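Endonuclease 2 (Arabidopsis thaliana, PDB 4CXP) cleaves RNA and single-stranded DNA, and to a lesser extent double-stranded DNA, using divalent metal ions and releasing products that end in a 5'-phosphate. Local coordinates at residues 42-47 with 118-123; 68-73 with 88-93; 140-145 with 151-156. One frame throughout, in Å; residues are numbered along the deposited sequence. Where two conformers were deposited one is given.

Contact 1: residues 42-47 with 118-123; sequences LWADRV and VSHFMG. With ZN (zinc ion), chain E; SO4 (sulfate ion), chain K.
Ala44 and His120 mark the closest backbone approach, with CA atoms 6.5 Å apart, where loop 42-47, helical in its backbone angles over residues 43-45, lies against helix 111-124. His120, its CG turned away from the backbone N (chi1 -175°), stretches its imidazole from the helix toward the loop and a zinc ion. Ala44 places CB over one face of the ring, 3.9 Å from the centroid, in a CH-pi contact; a lone methyl suits such close packing. Leu42 adds CD1, 4.0 Å from His120 CE1.

The zinc ion joins the two segments, taking His120 NE2 at 2.2 Å and Asp45 OD1 at 2.4 Å. As fellow ligands, Asp45 OD1 and His120 NE2 stand close without a hydrogen bond, and carboxylate and imidazole are turned 73° apart. His58 and Asp124 bind the same ion. Farther round the loop, Trp43 NE1 donates to O3 of a sulfate ion, probably from the crystallisation liquor, over 3.0 Å, its indole edge toward the anion, and Arg46 NH1 donates to sulfate O1 over 2.8 Å. Asp45, Arg46 and Val47 belong to the substrate-binding site.

His120 ND1 is hydrogen-bonded to Cys41 O, so NE2 is the nitrogen left to the metal. This second-shell carbonyl fixes the ring's rotation and would be expected to make NE2 a stronger electron donor to the zinc ion.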
loop_
_atom_site.group_PDB
_atom_site.type_symbol
_atom_site.label_atom_id
_atom_site.label_comp_id
_atom_site.label_asym_id
_atom_site.label_seq_id
_atom_site.Cartn_x
_atom_site.Cartn_y
_atom_site.Cartn_z
ATOM N N LEU A 42 2.139 6.537 -8.303
ATOM C CA LEU A 42 2.147 5.366 -9.196
ATOM C C LEU A 42 3.418 5.273 -10.050
ATOM O O LEU A 42 3.572 4.324 -10.818
ATOM C CB LEU A 42 0.899 5.324 -10.097
ATOM C CG LEU A 42 0.192 3.976 -10.257
ATOM C CD1 LEU A 42 -0.315 3.390 -8.968
ATOM C CD2 LEU A 42 -0.949 4.137 -11.245
ATOM N N TRP A 43 4.349 6.207 -9.880
ATOM C CA TRP A 43 5.576 6.187 -10.664
ATOM C C TRP A 43 6.278 4.841 -10.565
ATOM O O TRP A 43 6.735 4.307 -11.568
ATOM C CB TRP A 43 6.518 7.312 -10.217
ATOM C CG TRP A 43 7.864 7.251 -10.847
ATOM C CD1 TRP A 43 8.238 7.778 -12.046
ATOM C CD2 TRP A 43 9.031 6.618 -10.305
ATOM N NE1 TRP A 43 9.555 7.504 -12.295
ATOM C CE2 TRP A 43 10.071 6.799 -11.241
ATOM C CE3 TRP A 43 9.302 5.930 -9.121
ATOM C CZ2 TRP A 43 11.344 6.306 -11.040
ATOM C CZ3 TRP A 43 10.565 5.414 -8.931
ATOM C CH2 TRP A 43 11.577 5.619 -9.880
ATOM N N ALA A 44 6.322 4.246 -9.378
ATOM C CA ALA A 44 7.034 2.987 -9.251
ATOM C C ALA A 44 6.442 1.907 -10.153
ATOM O O ALA A 44 7.152 1.061 -10.683
ATOM C CB ALA A 44 7.066 2.514 -7.815
ATOM N N ASP A 45 5.121 1.894 -10.301
ATOM C CA ASP A 45 4.519 0.908 -11.198
ATOM C C ASP A 45 4.954 1.114 -12.654
ATOM O O ASP A 45 5.032 0.141 -13.395
ATOM C CB ASP A 45 2.993 0.930 -11.119
ATOM C CG ASP A 45 2.423 0.117 -10.003
ATOM O OD1 ASP A 45 3.127 -0.612 -9.299
ATOM O OD2 ASP A 45 1.195 0.243 -9.839
ATOM N N ARG A 46 5.272 2.351 -13.021
ATOM C CA ARG A 46 5.648 2.698 -14.390
ATOM C C ARG A 46 7.118 2.459 -14.707
ATOM O O ARG A 46 7.538 2.721 -15.812
ATOM C CB ARG A 46 5.290 4.154 -14.680
ATOM C CG ARG A 46 3.798 4.396 -14.719
ATOM C CD ARG A 46 3.486 5.746 -15.336
ATOM N NE ARG A 46 3.971 6.850 -14.514
ATOM C CZ ARG A 46 5.056 7.578 -14.769
ATOM N NH1 ARG A 46 5.808 7.345 -15.853
ATOM N NH2 ARG A 46 5.374 8.553 -13.938
ATOM N N VAL A 47 7.885 1.937 -13.747
ATOM C CA VAL A 47 9.281 1.533 -13.999
ATOM C C VAL A 47 9.512 0.041 -13.750
ATOM O O VAL A 47 10.644 -0.421 -13.679
ATOM C CB VAL A 47 10.309 2.397 -13.240
ATOM C CG1 VAL A 47 10.207 3.843 -13.708
ATOM C CG2 VAL A 47 10.167 2.285 -11.736
ATOM N N VAL A 118 9.553 4.695 -1.727
ATOM C CA VAL A 118 9.064 4.407 -0.411
ATOM C C VAL A 118 7.566 4.769 -0.297
ATOM O O VAL A 118 6.821 4.066 0.387
ATOM C CB VAL A 118 9.987 5.030 0.644
ATOM C CG1 VAL A 118 9.654 6.486 0.870
ATOM C CG2 VAL A 118 9.921 4.230 1.917
ATOM N N SER A 119 7.128 5.821 -0.980
ATOM C CA SER A 119 5.739 6.221 -0.933
ATOM C C SER A 119 4.849 5.144 -1.545
ATOM O O SER A 119 3.828 4.767 -0.979
ATOM C CB SER A 119 5.564 7.562 -1.639
ATOM O OG SER A 119 6.272 8.580 -0.933
ATOM N N HIS A 120 5.231 4.648 -2.704
ATOM C CA HIS A 120 4.469 3.601 -3.362
ATOM C C HIS A 120 4.512 2.294 -2.564
ATOM O O HIS A 120 3.483 1.649 -2.375
ATOM C CB HIS A 120 5.030 3.357 -4.771
ATOM C CG HIS A 120 4.241 2.373 -5.559
ATOM N ND1 HIS A 120 3.185 2.740 -6.355
ATOM C CD2 HIS A 120 4.362 1.033 -5.691
ATOM C CE1 HIS A 120 2.679 1.661 -6.928
ATOM N NE2 HIS A 120 3.383 0.610 -6.553
ATOM N N PHE A 121 5.695 1.891 -2.127
ATOM C CA PHE A 121 5.840 0.613 -1.435
ATOM C C PHE A 121 5.180 0.612 -0.059
ATOM O O PHE A 121 4.636 -0.416 0.346
ATOM C CB PHE A 121 7.317 0.215 -1.357
ATOM C CG PHE A 121 7.944 -0.091 -2.699
ATOM C CD1 PHE A 121 7.235 -0.699 -3.711
ATOM C CD2 PHE A 121 9.273 0.215 -2.926
ATOM C CE1 PHE A 121 7.830 -0.969 -4.930
ATOM C CE2 PHE A 121 9.873 -0.055 -4.144
ATOM C CZ PHE A 121 9.142 -0.645 -5.147
ATOM N N MET A 122 5.187 1.737 0.653
ATOM C CA MET A 122 4.419 1.810 1.885
ATOM C C MET A 122 2.938 1.564 1.593
ATOM O O MET A 122 2.223 0.956 2.393
ATOM C CB MET A 122 4.604 3.148 2.574
ATOM C CG MET A 122 3.956 3.190 3.953
ATOM S SD MET A 122 4.684 2.036 5.131
ATOM C CE MET A 122 6.178 2.938 5.543
ATOM N N GLY A 123 2.448 2.023 0.444
ATOM C CA GLY A 123 1.119 1.668 0.035
ATOM C C GLY A 123 0.951 0.198 -0.283
ATOM O O GLY A 123 0.052 -0.463 0.238
HETATM ZN ZN ZN E . 3.016 -1.485 -7.073
HETATM S S SO4 K . 9.503 8.799 -15.908
HETATM O O1 SO4 K . 8.551 7.701 -15.703
HETATM O O2 SO4 K . 10.265 8.531 -17.148
HETATM O O3 SO4 K . 10.435 8.905 -14.773
HETATM O O4 SO4 K . 8.767 10.072 -16.053
#

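Contact 2: residues 68-73 with 88-93; sequences YQYNRD and AIYNYT. With NAG (2-acetamido-2-deoxy-beta-D-glucopyranose), chain B.
Tyr70, with CG anti to the backbone N (chi1 -177°), and Tyr90, with CG anti to the carbonyl carbon (chi1 -73°), send their rings toward each other. The two side chains slide past each other in opposite directions, and CE2 of Tyr70 touches CE2 of Tyr90 at 3.8 Å. Tyr70 CE2 comes in at the edge of the Tyr90 ring, near its plane. The planes are 68° apart and the centroids of the Tyr70 and Tyr90 rings 5.9 Å apart, an oblique aromatic pair. Tyrosine suits both places, for its long side chain spans backbones whose CA atoms come no nearer than 11.5 Å; at Tyr90 the hydroxyl also bonds to Asp207, whose carboxylate takes Tyr68 OH as well.

In this largely helical S1/P1 nuclease the pair bridges short helix 70-73 and the longer helix 85-96 near the surface. Residues 68-72 probably bind substrate, as inferred from relatives. The short helix starts after Gln69, its N-cap residue, whose backbone N donates to Asp73 OD2 from above the carboxylate plane. Arg72 grips the same carboxylate side-on in a salt bridge, with NE 2.8 Å from Asp73 OD1 and NH2 2.9 Å from Asp73 OD2, so both oxygens are engaged and the carboxylate is held against turning.

Along helix 85-96, Ile89 O accepts from Thr93 N and Thr93 OG1, which arrive from opposite faces of its plane. Asn91 carries the N-linked glycan, its ND2 bonded covalently to C1 of the first N-acetylglucosamine. Tyr92 steadies that sugar with a hydrogen bond between its OH and the sugar O6, 2.8 Å long, made at the ring's edge.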
loop_
_atom_site.group_PDB
_atom_site.type_symbol
_atom_site.label_atom_id
_atom_site.label_comp_id
_atom_site.label_asym_id
_atom_site.label_seq_id
_atom_site.Cartn_x
_atom_site.Cartn_y
_atom_site.Cartn_z
ATOM N N TYR A 68 3.759 -14.457 8.056
ATOM C CA TYR A 68 4.842 -13.807 7.344
ATOM C C TYR A 68 6.045 -13.727 8.275
ATOM O O TYR A 68 5.910 -13.357 9.434
ATOM C CB TYR A 68 4.458 -12.389 6.917
ATOM C CG TYR A 68 5.652 -11.546 6.559
ATOM C CD1 TYR A 68 6.326 -11.733 5.364
ATOM C CD2 TYR A 68 6.152 -10.601 7.443
ATOM C CE1 TYR A 68 7.465 -11.003 5.053
ATOM C CE2 TYR A 68 7.274 -9.857 7.138
ATOM C CZ TYR A 68 7.930 -10.052 5.941
ATOM O OH TYR A 68 9.039 -9.296 5.607
ATOM N N GLN A 69 7.210 -14.078 7.745
ATOM C CA GLN A 69 8.482 -13.873 8.427
ATOM C C GLN A 69 9.488 -13.362 7.410
ATOM O O GLN A 69 9.644 -13.955 6.344
ATOM C CB GLN A 69 9.012 -15.167 9.058
ATOM C CG GLN A 69 8.097 -15.766 10.107
ATOM C CD GLN A 69 8.629 -17.032 10.737
ATOM O OE1 GLN A 69 8.366 -17.314 11.916
ATOM N NE2 GLN A 69 9.358 -17.811 9.963
ATOM N N TYR A 70 10.178 -12.274 7.741
ATOM C CA TYR A 70 11.136 -11.669 6.817
ATOM C C TYR A 70 12.167 -12.676 6.317
ATOM O O TYR A 70 12.400 -12.815 5.119
ATOM C CB TYR A 70 11.836 -10.484 7.475
ATOM C CG TYR A 70 12.794 -9.744 6.566
ATOM C CD1 TYR A 70 14.099 -10.183 6.382
ATOM C CD2 TYR A 70 12.392 -8.607 5.890
ATOM C CE1 TYR A 70 14.970 -9.510 5.539
ATOM C CE2 TYR A 70 13.255 -7.929 5.054
ATOM C CZ TYR A 70 14.532 -8.383 4.877
ATOM O OH TYR A 70 15.399 -7.696 4.047
ATOM N N ASN A 71 12.825 -13.368 7.228
ATOM C CA ASN A 71 13.904 -14.234 6.770
ATOM C C ASN A 71 13.407 -15.357 5.868
ATOM O O ASN A 71 14.093 -15.728 4.914
ATOM C CB ASN A 71 14.741 -14.759 7.940
ATOM C CG ASN A 71 15.557 -13.664 8.600
ATOM O OD1 ASN A 71 15.991 -12.708 7.951
ATOM N ND2 ASN A 71 15.801 -13.816 9.893
ATOM N N ARG A 72 12.211 -15.868 6.131
ATOM C CA ARG A 72 11.662 -16.956 5.331
ATOM C C ARG A 72 11.148 -16.435 3.978
ATOM O O ARG A 72 11.339 -17.079 2.953
ATOM C CB ARG A 72 10.466 -17.569 6.070
ATOM C CG ARG A 72 9.980 -18.885 5.484
ATOM C CD ARG A 72 8.739 -19.379 6.206
ATOM N NE ARG A 72 7.637 -18.444 6.038
ATOM C CZ ARG A 72 6.557 -18.371 6.815
ATOM N NH1 ARG A 72 6.370 -19.191 7.843
ATOM N NH2 ARG A 72 5.649 -17.443 6.555
ATOM N N ASP A 73 10.473 -15.291 3.984
ATOM C CA ASP A 73 9.647 -14.869 2.851
ATOM C C ASP A 73 10.198 -13.710 2.047
ATOM O O ASP A 73 9.780 -13.523 0.892
ATOM C CB ASP A 73 8.237 -14.501 3.334
ATOM C CG ASP A 73 7.549 -15.614 4.089
ATOM O OD1 ASP A 73 7.732 -16.792 3.739
ATOM O OD2 ASP A 73 6.800 -15.312 5.028
ATOM N N ALA A 88 12.477 -3.567 0.298
ATOM C CA ALA A 88 12.529 -2.309 -0.438
ATOM C C ALA A 88 12.267 -1.129 0.492
ATOM O O ALA A 88 12.932 -0.101 0.403
ATOM C CB ALA A 88 11.545 -2.318 -1.581
ATOM N N ILE A 89 11.295 -1.266 1.390
ATOM C CA ILE A 89 11.033 -0.180 2.327
ATOM C C ILE A 89 12.265 0.078 3.202
ATOM O O ILE A 89 12.646 1.218 3.391
ATOM C CB ILE A 89 9.763 -0.448 3.139
ATOM C CG1 ILE A 89 8.534 -0.298 2.229
ATOM C CG2 ILE A 89 9.656 0.474 4.343
ATOM C CD1 ILE A 89 7.251 -0.850 2.816
ATOM N N TYR A 90 12.893 -0.971 3.719
ATOM C CA TYR A 90 14.118 -0.759 4.479
ATOM C C TYR A 90 15.178 -0.040 3.644
ATOM O O TYR A 90 15.827 0.888 4.125
ATOM C CB TYR A 90 14.670 -2.083 4.981
ATOM C CG TYR A 90 13.918 -2.740 6.130
ATOM C CD1 TYR A 90 13.651 -2.066 7.311
ATOM C CD2 TYR A 90 13.526 -4.064 6.036
ATOM C CE1 TYR A 90 13.038 -2.709 8.373
ATOM C CE2 TYR A 90 12.901 -4.711 7.086
ATOM C CZ TYR A 90 12.663 -4.032 8.261
ATOM O OH TYR A 90 12.040 -4.668 9.324
ATOM N N ASN A 91 15.340 -0.464 2.399
ATOM C CA ASN A 91 16.360 0.108 1.508
ATOM C C ASN A 91 16.163 1.586 1.287
ATOM O O ASN A 91 17.081 2.395 1.493
ATOM C CB ASN A 91 16.241 -0.592 0.179
ATOM C CG ASN A 91 17.294 -0.251 -0.826
ATOM O OD1 ASN A 91 18.414 0.169 -0.512
ATOM N ND2 ASN A 91 16.921 -0.459 -2.087
ATOM N N TYR A 92 14.969 1.953 0.834
ATOM C CA TYR A 92 14.730 3.328 0.438
ATOM C C TYR A 92 14.592 4.254 1.634
ATOM O O TYR A 92 14.988 5.424 1.548
ATOM C CB TYR A 92 13.567 3.400 -0.566
ATOM C CG TYR A 92 13.917 2.729 -1.876
ATOM C CD1 TYR A 92 14.888 3.272 -2.692
ATOM C CD2 TYR A 92 13.337 1.537 -2.274
ATOM C CE1 TYR A 92 15.266 2.645 -3.863
ATOM C CE2 TYR A 92 13.710 0.904 -3.440
ATOM C CZ TYR A 92 14.673 1.465 -4.238
ATOM O OH TYR A 92 15.037 0.807 -5.380
ATOM N N THR A 93 14.093 3.761 2.775
ATOM C CA THR A 93 14.087 4.569 3.973
ATOM C C THR A 93 15.537 4.895 4.422
ATOM O O THR A 93 15.860 6.015 4.794
ATOM C CB THR A 93 13.216 3.944 5.096
ATOM O OG1 THR A 93 13.637 2.658 5.434
ATOM C CG2 THR A 93 11.776 3.883 4.735
HETATM C C1 NAG B . 17.809 -0.414 -3.233
HETATM C C2 NAG B . 17.414 -1.679 -4.053
HETATM C C3 NAG B . 18.431 -1.886 -5.167
HETATM C C4 NAG B . 18.554 -0.605 -5.991
HETATM C C5 NAG B . 18.727 0.626 -5.100
HETATM C C6 NAG B . 18.578 1.923 -5.871
HETATM C C7 NAG B . 16.182 -3.262 -2.623
HETATM C C8 NAG B . 16.214 -4.530 -1.838
HETATM N N2 NAG B . 17.302 -2.901 -3.259
HETATM O O3 NAG B . 18.059 -3.021 -5.960
HETATM O O4 NAG B . 19.692 -0.598 -6.832
HETATM O O5 NAG B . 17.778 0.693 -4.054
HETATM O O6 NAG B . 17.325 1.929 -6.529
HETATM O O7 NAG B . 15.158 -2.568 -2.668
#

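Contact 3: residues 140-145 with 151-156; sequences NTIEVH and ANLHHI. With ZN (zinc ion), chain F.
Asn140 sets ND2 over one face of the His154 ring, toward its rim and 3.4 Å from His154 CG, with amide and ring planes 20° apart; the same ND2 is hydrogen-bonded to Lys137 O. NE2 of the ring binds a zinc ion at 2.2 Å, while ND1 is hydrogen-bonded to Gly138 O. His130 and Asp158 hold the same ion.

Asn152 turns its amide 83° from the carboxylate of Glu143, and a water joins Glu143 OE2 to Asn152 ND2. With CG between the backbone N and the carbonyl carbon (chi1 71°), Asn152 curls back so that OD1 accepts from His155 N at 2.9 Å, an N-cap for helix 153-169. A leucine here would probably leave His155 N without its cap and the water without its amide partner, loosening the helix start that carries His154.

On the face away from Glu143 and Asn152, Val144 CG2 presses tightly on Ile156 CD1 at 3.5 Å. Ile142 lies alongside Leu153. Paired backbone bonds between Val144 and Ala151 make an antiparallel hairpin, and Leu153 N donates to Ile142 O. Strand 143-146 is the middle strand, between 149-152 and the parallel strand 230-231, whose Leu231 packs on Leu153 and Ile156 of helix 153-169.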
loop_
_atom_site.group_PDB
_atom_site.type_symbol
_atom_site.label_atom_id
_atom_site.label_comp_id
_atom_site.label_asym_id
_atom_site.label_seq_id
_atom_site.Cartn_x
_atom_site.Cartn_y
_atom_site.Cartn_z
ATOM N N ASN A 140 -3.872 -13.272 -8.240
ATOM C CA ASN A 140 -3.973 -12.985 -9.659
ATOM C C ASN A 140 -4.539 -14.139 -10.472
ATOM O O ASN A 140 -5.159 -13.891 -11.498
ATOM C CB ASN A 140 -2.638 -12.555 -10.239
ATOM C CG ASN A 140 -2.361 -11.104 -10.023
ATOM O OD1 ASN A 140 -2.938 -10.252 -10.704
ATOM N ND2 ASN A 140 -1.485 -10.795 -9.076
ATOM N N THR A 141 -4.365 -15.379 -10.012
ATOM C CA THR A 141 -4.857 -16.527 -10.768
ATOM C C THR A 141 -6.255 -16.958 -10.340
ATOM O O THR A 141 -6.761 -17.947 -10.863
ATOM C CB THR A 141 -3.902 -17.729 -10.653
ATOM O OG1 THR A 141 -3.933 -18.217 -9.317
ATOM C CG2 THR A 141 -2.483 -17.363 -11.046
ATOM N N ILE A 142 -6.874 -16.243 -9.394
ATOM C CA ILE A 142 -8.220 -16.567 -8.937
ATOM C C ILE A 142 -9.192 -15.724 -9.757
ATOM O O ILE A 142 -9.327 -14.512 -9.556
ATOM C CB ILE A 142 -8.389 -16.320 -7.435
ATOM C CG1 ILE A 142 -7.364 -17.125 -6.643
ATOM C CG2 ILE A 142 -9.825 -16.614 -7.012
ATOM C CD1 ILE A 142 -7.389 -16.841 -5.164
ATOM N N GLU A 143 -9.822 -16.364 -10.729
ATOM C CA GLU A 143 -10.681 -15.683 -11.697
ATOM C C GLU A 143 -12.131 -15.803 -11.246
ATOM O O GLU A 143 -12.651 -16.913 -11.068
ATOM C CB GLU A 143 -10.489 -16.297 -13.089
ATOM C CG GLU A 143 -9.142 -15.948 -13.723
ATOM C CD GLU A 143 -9.005 -14.474 -14.150
ATOM O OE1 GLU A 143 -9.963 -13.673 -14.044
ATOM O OE2 GLU A 143 -7.911 -14.110 -14.624
ATOM N N VAL A 144 -12.757 -14.645 -11.036
ATOM C CA VAL A 144 -14.113 -14.528 -10.516
ATOM C C VAL A 144 -14.845 -13.492 -11.365
ATOM O O VAL A 144 -14.370 -13.102 -12.438
ATOM C CB VAL A 144 -14.103 -14.175 -9.002
ATOM C CG1 VAL A 144 -13.481 -15.310 -8.214
ATOM C CG2 VAL A 144 -13.364 -12.875 -8.718
ATOM N N HIS A 145 -16.011 -13.064 -10.907
ATOM C CA HIS A 145 -16.683 -11.905 -11.470
ATOM C C HIS A 145 -16.814 -10.867 -10.373
ATOM O O HIS A 145 -17.095 -11.200 -9.217
ATOM C CB HIS A 145 -18.075 -12.255 -12.016
ATOM C CG HIS A 145 -18.066 -12.848 -13.410
ATOM N ND1 HIS A 145 -17.598 -14.112 -13.681
ATOM C CD2 HIS A 145 -18.444 -12.333 -14.608
ATOM C CE1 HIS A 145 -17.708 -14.370 -14.974
ATOM N NE2 HIS A 145 -18.216 -13.299 -15.563
ATOM N N ALA A 151 -13.066 -10.551 -13.444
ATOM C CA ALA A 151 -11.962 -9.930 -12.739
ATOM C C ALA A 151 -11.226 -10.978 -11.961
ATOM O O ALA A 151 -11.813 -11.952 -11.528
ATOM C CB ALA A 151 -12.447 -8.852 -11.782
ATOM N N ASN A 152 -9.950 -10.764 -11.724
ATOM C CA ASN A 152 -9.242 -11.615 -10.783
ATOM C C ASN A 152 -9.257 -10.989 -9.389
ATOM O O ASN A 152 -9.465 -9.788 -9.219
ATOM C CB ASN A 152 -7.837 -11.981 -11.267
ATOM C CG ASN A 152 -6.882 -10.823 -11.220
ATOM O OD1 ASN A 152 -6.534 -10.337 -10.160
ATOM N ND2 ASN A 152 -6.436 -10.374 -12.382
ATOM N N LEU A 153 -9.046 -11.827 -8.382
ATOM C CA LEU A 153 -9.209 -11.389 -7.010
ATOM C C LEU A 153 -8.185 -10.302 -6.645
ATOM O O LEU A 153 -8.489 -9.377 -5.896
ATOM C CB LEU A 153 -9.113 -12.575 -6.058
ATOM C CG LEU A 153 -9.448 -12.260 -4.606
ATOM C CD1 LEU A 153 -10.891 -11.798 -4.442
ATOM C CD2 LEU A 153 -9.148 -13.467 -3.733
ATOM N N HIS A 154 -6.960 -10.429 -7.147
ATOM C CA HIS A 154 -5.968 -9.417 -6.886
ATOM C C HIS A 154 -6.429 -8.032 -7.362
ATOM O O HIS A 154 -6.323 -7.042 -6.636
ATOM C CB HIS A 154 -4.619 -9.795 -7.513
ATOM C CG HIS A 154 -3.535 -8.859 -7.123
ATOM N ND1 HIS A 154 -2.633 -9.138 -6.128
ATOM C CD2 HIS A 154 -3.252 -7.604 -7.533
ATOM C CE1 HIS A 154 -1.833 -8.100 -5.961
ATOM N NE2 HIS A 154 -2.202 -7.143 -6.794
ATOM N N HIS A 155 -6.941 -7.992 -8.585
ATOM C CA HIS A 155 -7.410 -6.758 -9.168
ATOM C C HIS A 155 -8.592 -6.176 -8.394
ATOM O O HIS A 155 -8.735 -4.955 -8.285
ATOM C CB HIS A 155 -7.774 -6.990 -10.644
ATOM C CG HIS A 155 -8.004 -5.722 -11.410
ATOM N ND1 HIS A 155 -9.233 -5.112 -11.541
ATOM C CD2 HIS A 155 -7.134 -4.940 -12.083
ATOM C CE1 HIS A 155 -9.114 -4.027 -12.288
ATOM N NE2 HIS A 155 -7.850 -3.899 -12.628
ATOM N N ILE A 156 -9.443 -7.038 -7.873
ATOM C CA ILE A 156 -10.563 -6.574 -7.056
ATOM C C ILE A 156 -10.038 -5.776 -5.867
ATOM O O ILE A 156 -10.605 -4.736 -5.524
ATOM C CB ILE A 156 -11.460 -7.770 -6.668
ATOM C CG1 ILE A 156 -12.274 -8.196 -7.907
ATOM C CG2 ILE A 156 -12.359 -7.435 -5.495
ATOM C CD1 ILE A 156 -12.948 -9.535 -7.770
HETATM ZN ZN ZN F . -1.413 -5.144 -7.038
HETATM O O HOH W 1 -4.293 -7.991 -11.440
HETATM O O HOH W 2 -7.252 -11.600 -14.891
HETATM O O HOH W 3 -0.275 -5.879 -8.628
#

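From the N terminus, loop 42-47 comes first and waits until helix 111-124 returns to it, so contact 1 closes a loop with 70 residues between its segments. Contact 2 is nested inside that loop, shutting a much shorter excursion, with 14 residues between its segments, which joins helix 70-73 to helix 85-96. The two touch through their helices: Phe121 and Val118 of contact 1 pack on Ala88 and Thr93 of contact 2. Contact 3 follows in series, a local hairpin leading into helix 153-169, and touches neither of the others. Its zinc ion nevertheless lies 5.7 Å from the zinc ion of contact 1, so distant parts of the chain share one metal centre.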